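Protein (aminopeptidase) (Ochrobactrum anthropi, PDB 1B65) releases amino-terminal residues from peptides as an L-aminopeptidase and also acts as a D-alanine esterase and amidase. Local coordinates at residues Gln176-Cys180 with Ala342-Met346. Sequence-based numbering, arbitrary orientation.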
loop_
_atom_site.group_PDB
_atom_site.type_symbol
_atom_site.label_atom_id
_atom_site.label_comp_id
_atom_site.label_asym_id
_atom_site.label_seq_id
_atom_site.Cartn_x
_atom_site.Cartn_y
_atom_site.Cartn_z
ATOM N N GLN A 176 31.327 -14.142 7.233
ATOM C CA GLN A 176 31.472 -15.258 6.308
ATOM C C GLN A 176 30.494 -15.127 5.158
ATOM O O GLN A 176 29.399 -14.617 5.354
ATOM C CB GLN A 176 31.170 -16.568 7.074
ATOM C CG GLN A 176 31.440 -17.797 6.222
ATOM C CD GLN A 176 31.148 -19.097 6.953
ATOM O OE1 GLN A 176 30.626 -19.089 8.069
ATOM N NE2 GLN A 176 31.479 -20.210 6.321
ATOM N N GLU A 177 30.893 -15.527 3.945
ATOM C CA GLU A 177 30.015 -15.442 2.788
ATOM C C GLU A 177 29.944 -16.768 2.039
ATOM O O GLU A 177 30.766 -17.690 2.228
ATOM C CB GLU A 177 30.459 -14.378 1.757
ATOM C CG GLU A 177 30.447 -12.971 2.378
ATOM C CD GLU A 177 31.054 -11.970 1.417
ATOM O OE1 GLU A 177 32.242 -12.172 1.038
ATOM O OE2 GLU A 177 30.417 -11.012 0.986
ATOM N N GLY A 178 28.949 -16.863 1.160
ATOM C CA GLY A 178 28.923 -18.068 0.290
ATOM C C GLY A 178 27.943 -19.096 0.845
ATOM O O GLY A 178 26.803 -18.778 1.203
ATOM N N ASN A 179 28.459 -20.336 1.002
ATOM C CA ASN A 179 27.603 -21.414 1.479
ATOM C C ASN A 179 27.513 -21.400 2.988
ATOM O O ASN A 179 28.092 -22.292 3.634
ATOM C CB ASN A 179 28.073 -22.801 1.009
ATOM C CG ASN A 179 28.219 -22.903 -0.490
ATOM O OD1 ASN A 179 27.754 -22.088 -1.230
ATOM N ND2 ASN A 179 28.941 -23.944 -0.938
ATOM N N CYS A 180 26.791 -20.428 3.571
ATOM C CA CYS A 180 26.713 -20.394 5.023
ATOM C C CYS A 180 25.370 -19.833 5.485
ATOM O O CYS A 180 24.771 -19.045 4.754
ATOM C CB CYS A 180 27.847 -19.541 5.616
ATOM S SG CYS A 180 27.894 -17.830 5.004
ATOM N N ALA A 342 32.136 -16.071 -3.320
ATOM C CA ALA A 342 32.426 -16.814 -2.125
ATOM C C ALA A 342 31.877 -18.242 -2.175
ATOM O O ALA A 342 32.352 -19.062 -1.366
ATOM C CB ALA A 342 31.815 -16.142 -0.879
ATOM N N ALA A 343 30.858 -18.502 -2.987
ATOM C CA ALA A 343 30.225 -19.821 -3.027
ATOM C C ALA A 343 31.144 -20.916 -3.568
ATOM O O ALA A 343 32.100 -20.660 -4.296
ATOM C CB ALA A 343 28.963 -19.823 -3.907
ATOM N N GLU A 344 30.863 -22.151 -3.172
ATOM C CA GLU A 344 31.567 -23.335 -3.650
ATOM C C GLU A 344 30.579 -24.330 -4.257
ATOM O O GLU A 344 29.418 -24.405 -3.825
ATOM C CB GLU A 344 32.253 -24.040 -2.462
ATOM C CG GLU A 344 33.293 -23.118 -1.814
ATOM C CD GLU A 344 33.635 -23.563 -0.404
ATOM O OE1 GLU A 344 32.728 -23.564 0.474
ATOM O OE2 GLU A 344 34.813 -23.903 -0.171
ATOM N N ASP A 345 31.090 -25.186 -5.158
ATOM C CA ASP A 345 30.235 -26.192 -5.775
ATOM C C ASP A 345 29.509 -26.993 -4.721
ATOM O O ASP A 345 30.077 -27.284 -3.662
ATOM C CB ASP A 345 31.065 -27.175 -6.612
ATOM C CG ASP A 345 31.593 -26.556 -7.874
ATOM O OD1 ASP A 345 31.776 -25.335 -7.995
ATOM O OD2 ASP A 345 31.834 -27.375 -8.821
ATOM N N MET A 346 28.319 -27.478 -5.083
ATOM C CA MET A 346 27.559 -28.271 -4.112
ATOM C C MET A 346 26.693 -29.260 -4.869
ATOM O O MET A 346 26.220 -28.923 -5.951
ATOM C CB MET A 346 26.686 -27.321 -3.246
ATOM C CG MET A 346 25.897 -28.150 -2.198
ATOM S SD MET A 346 25.030 -27.006 -1.104
ATOM C CE MET A 346 26.344 -26.423 -0.056
HETATM O O HOH W 1 31.088 -21.006 0.312
HETATM O O HOH W 2 30.590 -25.598 0.850
#
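The carboxamide of Asn179 reaches across to the chain that leaves helix 322-342 and makes the one direct hydrogen bond between the segments, from Asn179 ND2 to Glu344 O at 3.0 Å. The N-H points almost straight at the oxygen (176°), which lies in the amide plane, although the donor itself is tilted 29° from the plane of the accepting carbonyl. With CG anti to its own carbonyl carbon (chi1 -55°), Asn179 lays its amide alongside Glu344. Asparagine suits this buried place because its two ends do different work: OD1 accepts from Lys192, while ND2 serves Glu344 O and a water.

Two waters extend the polar contact. Water 1 accepts from Asn179 N at 2.8 Å and donates to both Ala342 O and Glu344 OE1, tying the turn at Asn179 to the helix end. Water 2 accepts from ND2 and donates to Glu344 OE1, so one carboxylate oxygen of Glu344 receives both waters. Lys9 donates to Ala342 O as well.

The remaining contacts are van der Waals packing. Ala342 CB meets Glu177 CB at 3.4 Å and rests on the Glu177-Gly178 peptide, its small size allowing so close an approach, while the Glu177 carboxylate is held elsewhere by Arg11 and Thr197 N. Gly178 CA comes within 3.8 Å of Ala343 N; a side chain there would run into Ala342 O and, at these backbone angles, press on the carbonyl oxygen of Glu177. Farther along, Met346 CE lies over one face of the amide, 3.7 Å from Asn179 ND2.

Altogether, an inverse gamma turn centred on Asn179, closed by Cys180 N donating to Gly178 O (2.9 Å), joins the loop between helix 160-168 and strand 187-188 to the C-terminal end of helix 322-342 in this variant of the Ntn hydrolase fold.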